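Local coordinates for protein peptidase M3B, oligoendopeptidase F (Enterococcus faecium, PDB 2QR4) that probably hydrolyses peptide bonds within short peptides as a metal-dependent endopeptidase of family M3, at residues D250-V255 / Y505-S510; L263-E268 / E572-I577. All blocks are in the same frame, centred on the assembly; numbering follows the deposited sequence.

Interaction 1: D250-V255 / Y505-S510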
loop_
_atom_site.group_PDB
_atom_site.type_symbol
_atom_site.label_atom_id
_atom_site.label_comp_id
_atom_site.label_asym_id
_atom_site.label_seq_id
_atom_site.Cartn_x
_atom_site.Cartn_y
_atom_site.Cartn_z
ATOM N N ASP A 250 -27.925 0.016 9.593
ATOM C CA ASP A 250 -28.751 1.232 9.379
ATOM C C ASP A 250 -29.473 1.644 10.649
ATOM O O ASP A 250 -29.419 2.798 11.051
ATOM C CB ASP A 250 -29.794 1.040 8.272
ATOM C CG ASP A 250 -29.172 0.862 6.891
ATOM O OD1 ASP A 250 -28.052 1.357 6.658
ATOM O OD2 ASP A 250 -29.817 0.220 6.033
ATOM N N THR A 251 -30.134 0.685 11.288
ATOM C CA THR A 251 -30.820 0.926 12.549
ATOM C C THR A 251 -29.903 1.548 13.599
ATOM O O THR A 251 -30.282 2.511 14.262
ATOM C CB THR A 251 -31.387 -0.365 13.112
ATOM O OG1 THR A 251 -32.380 -0.865 12.221
ATOM C CG2 THR A 251 -32.009 -0.125 14.459
ATOM N N LEU A 252 -28.701 1.000 13.741
ATOM C CA LEU A 252 -27.725 1.541 14.692
ATOM C C LEU A 252 -27.408 2.996 14.375
ATOM O O LEU A 252 -27.545 3.871 15.231
ATOM C CB LEU A 252 -26.432 0.716 14.702
ATOM C CG LEU A 252 -25.278 1.341 15.489
ATOM C CD1 LEU A 252 -25.485 1.218 17.025
ATOM C CD2 LEU A 252 -23.977 0.694 15.063
ATOM N N VAL A 253 -27.002 3.259 13.140
ATOM C CA VAL A 253 -26.632 4.618 12.745
ATOM C C VAL A 253 -27.809 5.609 12.872
ATOM O O VAL A 253 -27.629 6.736 13.339
ATOM C CB VAL A 253 -26.002 4.632 11.327
ATOM C CG1 VAL A 253 -25.820 6.050 10.811
ATOM C CG2 VAL A 253 -24.666 3.906 11.355
ATOM N N ASP A 254 -29.010 5.174 12.491
ATOM C CA ASP A 254 -30.208 6.023 12.566
ATOM C C ASP A 254 -30.661 6.332 13.980
ATOM O O ASP A 254 -31.012 7.474 14.281
ATOM C CB ASP A 254 -31.379 5.413 11.788
ATOM C CG ASP A 254 -31.133 5.411 10.289
ATOM O OD1 ASP A 254 -30.159 6.061 9.850
ATOM O OD2 ASP A 254 -31.898 4.757 9.547
ATOM N N VAL A 255 -30.693 5.321 14.844
ATOM C CA VAL A 255 -31.118 5.549 16.226
ATOM C C VAL A 255 -30.111 6.433 16.969
ATOM O O VAL A 255 -30.489 7.346 17.699
ATOM C CB VAL A 255 -31.350 4.224 16.975
ATOM C CG1 VAL A 255 -31.627 4.487 18.442
ATOM C CG2 VAL A 255 -32.511 3.435 16.327
ATOM N N TYR A 505 -19.258 -3.101 18.329
ATOM C CA TYR A 505 -19.120 -2.668 19.713
ATOM C C TYR A 505 -20.437 -2.068 20.200
ATOM O O TYR A 505 -20.853 -2.320 21.308
ATOM C CB TYR A 505 -18.004 -1.635 19.879
ATOM C CG TYR A 505 -16.603 -2.165 19.692
ATOM C CD1 TYR A 505 -16.087 -3.157 20.508
ATOM C CD2 TYR A 505 -15.782 -1.637 18.717
ATOM C CE1 TYR A 505 -14.786 -3.624 20.329
ATOM C CE2 TYR A 505 -14.500 -2.086 18.541
ATOM C CZ TYR A 505 -14.002 -3.067 19.331
ATOM O OH TYR A 505 -12.714 -3.481 19.083
ATOM N N SER A 506 -21.082 -1.281 19.350
ATOM C CA SER A 506 -22.282 -0.545 19.731
ATOM C C SER A 506 -23.548 -1.397 19.744
ATOM O O SER A 506 -24.441 -1.174 20.565
ATOM C CB SER A 506 -22.476 0.643 18.794
ATOM O OG SER A 506 -21.260 1.338 18.642
ATOM N N THR A 507 -23.647 -2.348 18.821
ATOM C CA THR A 507 -24.822 -3.219 18.771
ATOM C C THR A 507 -24.752 -4.187 19.932
ATOM O O THR A 507 -25.768 -4.494 20.570
ATOM C CB THR A 507 -24.936 -4.008 17.441
ATOM O OG1 THR A 507 -23.767 -4.804 17.246
ATOM C CG2 THR A 507 -25.070 -3.061 16.270
ATOM N N GLY A 508 -23.533 -4.639 20.217
ATOM C CA GLY A 508 -23.279 -5.561 21.316
ATOM C C GLY A 508 -23.578 -4.942 22.662
ATOM O O GLY A 508 -24.210 -5.568 23.511
ATOM N N PHE A 509 -23.123 -3.708 22.852
ATOM C CA PHE A 509 -23.373 -2.974 24.086
ATOM C C PHE A 509 -24.871 -2.793 24.312
ATOM O O PHE A 509 -25.378 -3.009 25.415
ATOM C CB PHE A 509 -22.698 -1.606 24.014
ATOM C CG PHE A 509 -22.928 -0.744 25.227
ATOM C CD1 PHE A 509 -21.949 -0.622 26.203
ATOM C CD2 PHE A 509 -24.117 -0.046 25.384
ATOM C CE1 PHE A 509 -22.150 0.179 27.321
ATOM C CE2 PHE A 509 -24.328 0.753 26.499
ATOM C CZ PHE A 509 -23.343 0.872 27.465
ATOM N N SER A 510 -25.571 -2.393 23.256
ATOM C CA SER A 510 -27.016 -2.242 23.309
ATOM C C SER A 510 -27.692 -3.570 23.615
ATOM O O SER A 510 -28.614 -3.624 24.429
ATOM C CB SER A 510 -27.543 -1.646 22.002
ATOM O OG SER A 510 -27.106 -0.303 21.882
#
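L252 meets S506 and T507 in a compact example of how one branched side chain can join two helices. From CB, the chain turns with CG anti to the backbone N (chi1 170°), which carries both methyl groups out toward helix 503-520. L252 CB lies 4.3 Å from T507 CG2 and L252 CG stands just behind the two methyls, so the closest touching falls to the tips. CD1 lies against the serine methylene, 3.5 Å from S506 CB. CD2 reaches the same carbon less closely, at 4.0 Å from S506 CB, and also meets the threonine methyl at 4.1 Å between L252 CD2 and T507 CG2. The fork of the leucine thus spans two successive residues of the opposing helix, and the leucine and threonine side chains cross at about a right angle. All of this is nonpolar packing, with no hydrogen bond between the segments.

While its methylene faces the leucine, the serine hydroxyl is turned to helix 418-454. The strongest partner of S506 OG is T435 O, with V436 O and T440 OG1 also in hydrogen-bonding geometry; one proton cannot serve both carbonyls fully. One turn on, S510 OG bonds back to the helix, 3.1 Å from S506 O and nearly in line with that carbonyl, which also accepts from S510 N.

Helix 418-454 closes one flank, with T440 touching L252. Helix 557-579 touches V255 of one helix and T507 and S510 of the other through Y558 and I559, while F394 of helix 394-414 packs on T507, in a buried junction of helices to which loop residues M553 and A556 also contribute.

Interaction 2: L263-E268 / E572-I577; sequences LHRYME and ELEELI
R265 and E574 form a salt bridge between helices 260-274 and 557-579, a surface contact whose closest approach is between charges. NH1 is the atom that meets the carboxylate: it stands 3.0 Å from E574 OE2, the hydrogen bond there being weak because the N-H...O angle is only 130°. E574 OE1 is equally near NH1 and lies at the guanidinium edge, in its plane. The two flat groups are turned 62° apart, and the arginine, bent at chi2 and chi3, approaches an acid that runs straight out beyond CG. N571 takes a hydrogen bond from R265 NH2, which would steady the guanidinium from the same partner helix.

Water supplies the second link. One molecule donates to E574 OE2 at 2.7 Å and to R265 O at 3.0 Å, tying the carboxylate to the arginine's backbone as well as to its side chain.

Hydrophobic contacts accompany the polar ones: L573 touches L269, I577 touches L273, and L429 of helix 418-454 meets both Y266 and L573. The arrangement is an interhelical salt bridge with a water bridge beside it, joining the C-terminal helix 557-579 to helix 260-274 at the surface of the largely helical M3 peptidase fold.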
loop_
_atom_site.group_PDB
_atom_site.type_symbol
_atom_site.label_atom_id
_atom_site.label_comp_id
_atom_site.label_asym_id
_atom_site.label_seq_id
_atom_site.Cartn_x
_atom_site.Cartn_y
_atom_site.Cartn_z
ATOM N N LEU A 263 -26.003 12.927 23.946
ATOM C CA LEU A 263 -24.559 13.184 24.017
ATOM C C LEU A 263 -24.294 14.676 24.211
ATOM O O LEU A 263 -23.468 15.065 25.044
ATOM C CB LEU A 263 -23.856 12.747 22.724
ATOM C CG LEU A 263 -22.441 12.130 22.735
ATOM C CD1 LEU A 263 -21.673 12.447 21.454
ATOM C CD2 LEU A 263 -21.608 12.516 23.924
ATOM N N HIS A 264 -24.978 15.506 23.420
ATOM C CA HIS A 264 -24.822 16.948 23.511
ATOM C C HIS A 264 -25.007 17.383 24.950
ATOM O O HIS A 264 -24.175 18.112 25.498
ATOM C CB HIS A 264 -25.820 17.683 22.600
ATOM C CG HIS A 264 -25.585 17.449 21.140
ATOM N ND1 HIS A 264 -26.439 17.915 20.164
ATOM C CD2 HIS A 264 -24.612 16.764 20.492
ATOM C CE1 HIS A 264 -25.992 17.544 18.977
ATOM N NE2 HIS A 264 -24.883 16.848 19.147
ATOM N N ARG A 265 -26.087 16.904 25.559
ATOM C CA ARG A 265 -26.395 17.183 26.957
ATOM C C ARG A 265 -25.309 16.694 27.916
ATOM O O ARG A 265 -24.963 17.395 28.867
ATOM C CB ARG A 265 -27.708 16.516 27.344
ATOM C CG ARG A 265 -28.884 17.430 27.416
ATOM C CD ARG A 265 -29.561 17.246 28.769
ATOM N NE ARG A 265 -30.562 16.192 28.756
ATOM C CZ ARG A 265 -31.134 15.724 29.855
ATOM N NH1 ARG A 265 -30.777 16.200 31.035
ATOM N NH2 ARG A 265 -32.045 14.770 29.779
ATOM N N TYR A 266 -24.796 15.486 27.678
ATOM C CA TYR A 266 -23.747 14.925 28.531
ATOM C C TYR A 266 -22.485 15.788 28.449
ATOM O O TYR A 266 -21.781 15.983 29.441
ATOM C CB TYR A 266 -23.456 13.477 28.131
ATOM C CG TYR A 266 -22.471 12.765 29.023
ATOM C CD1 TYR A 266 -22.480 12.965 30.392
ATOM C CD2 TYR A 266 -21.553 11.868 28.501
ATOM C CE1 TYR A 266 -21.596 12.316 31.215
ATOM C CE2 TYR A 266 -20.661 11.210 29.318
ATOM C CZ TYR A 266 -20.688 11.439 30.681
ATOM O OH TYR A 266 -19.820 10.775 31.525
HETATM N N MSE A 267 -22.230 16.340 27.267
HETATM C CA MSE A 267 -21.094 17.237 27.070
HETATM C C MSE A 267 -21.283 18.581 27.804
HETATM O O MSE A 267 -20.344 19.084 28.417
HETATM C CB MSE A 267 -20.816 17.426 25.581
HETATM C CG MSE A 267 -20.386 16.132 24.883
HETATM SE SE MSE A 267 -18.709 15.315 25.563
HETATM C CE MSE A 267 -19.412 14.138 26.958
ATOM N N GLU A 268 -22.493 19.137 27.788
ATOM C CA GLU A 268 -22.779 20.312 28.612
ATOM C C GLU A 268 -22.458 20.029 30.075
ATOM O O GLU A 268 -21.874 20.871 30.773
ATOM C CB GLU A 268 -24.242 20.773 28.485
ATOM C CG GLU A 268 -24.685 21.112 27.054
ATOM C CD GLU A 268 -24.199 22.492 26.543
ATOM O OE1 GLU A 268 -23.523 23.259 27.283
ATOM O OE2 GLU A 268 -24.507 22.802 25.370
ATOM N N GLU A 572 -30.616 11.886 36.441
ATOM C CA GLU A 572 -30.363 11.653 37.867
ATOM C C GLU A 572 -29.016 12.249 38.311
ATOM O O GLU A 572 -28.904 12.806 39.399
ATOM C CB GLU A 572 -30.451 10.156 38.224
ATOM C CG GLU A 572 -30.113 9.847 39.696
ATOM C CD GLU A 572 -30.111 8.354 40.030
ATOM O OE1 GLU A 572 -30.286 7.515 39.111
ATOM O OE2 GLU A 572 -29.941 8.019 41.227
ATOM N N LEU A 573 -28.002 12.146 37.461
ATOM C CA LEU A 573 -26.685 12.721 37.762
ATOM C C LEU A 573 -26.739 14.254 37.874
ATOM O O LEU A 573 -26.174 14.835 38.790
ATOM C CB LEU A 573 -25.663 12.308 36.691
ATOM C CG LEU A 573 -24.234 12.823 36.890
ATOM C CD1 LEU A 573 -23.669 12.446 38.286
ATOM C CD2 LEU A 573 -23.325 12.337 35.779
ATOM N N GLU A 574 -27.417 14.899 36.931
ATOM C CA GLU A 574 -27.632 16.337 37.002
ATOM C C GLU A 574 -28.320 16.761 38.299
ATOM O O GLU A 574 -27.888 17.711 38.949
ATOM C CB GLU A 574 -28.453 16.814 35.810
ATOM C CG GLU A 574 -27.710 16.762 34.504
ATOM C CD GLU A 574 -28.609 17.045 33.335
ATOM O OE1 GLU A 574 -29.783 17.385 33.573
ATOM O OE2 GLU A 574 -28.149 16.922 32.181
ATOM N N GLU A 575 -29.393 16.065 38.670
ATOM C CA GLU A 575 -30.137 16.425 39.879
ATOM C C GLU A 575 -29.247 16.236 41.094
ATOM O O GLU A 575 -29.295 17.001 42.055
ATOM C CB GLU A 575 -31.418 15.593 40.022
ATOM C CG GLU A 575 -32.485 15.900 38.969
ATOM C CD GLU A 575 -33.576 14.828 38.885
ATOM O OE1 GLU A 575 -33.527 13.827 39.646
ATOM O OE2 GLU A 575 -34.492 14.994 38.049
ATOM N N LEU A 576 -28.417 15.211 41.036
ATOM C CA LEU A 576 -27.499 14.947 42.109
ATOM C C LEU A 576 -26.503 16.108 42.213
ATOM O O LEU A 576 -26.279 16.647 43.294
ATOM C CB LEU A 576 -26.796 13.626 41.833
ATOM C CG LEU A 576 -26.307 12.810 43.014
ATOM C CD1 LEU A 576 -26.243 11.351 42.606
ATOM C CD2 LEU A 576 -24.937 13.322 43.463
ATOM N N ILE A 577 -25.929 16.512 41.084
ATOM C CA ILE A 577 -24.989 17.637 41.063
ATOM C C ILE A 577 -25.613 18.930 41.602
ATOM O O ILE A 577 -24.923 19.766 42.180
ATOM C CB ILE A 577 -24.434 17.908 39.636
ATOM C CG1 ILE A 577 -23.636 16.706 39.113
ATOM C CG2 ILE A 577 -23.595 19.180 39.618
ATOM C CD1 ILE A 577 -22.527 16.258 40.037
HETATM O O HOH W 1 -26.406 18.648 31.126
#

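In the fold
Interactions 1 and 2 sample the same helical body at two depths: their centres are 22 Å apart and their nearest atoms about 10 Å, without touching. Interaction 1 is buried 13 Å from the chain centre, whereas interaction 2 lies 28 Å out. Helices 246-258 and 260-274 follow each other in the chain and supply the first segments. Helix 557-579 connects the sites, packing near its start on interaction 1 and providing 572-577 toward its end; helix 418-454 also borders both. The HEXXH motif expected to bind the catalytic zinc in this family lies on helix 361-379, outside either contact. Interaction 1 adjoins helix 394-414, which probably supplies another zinc ligand, as in relatives.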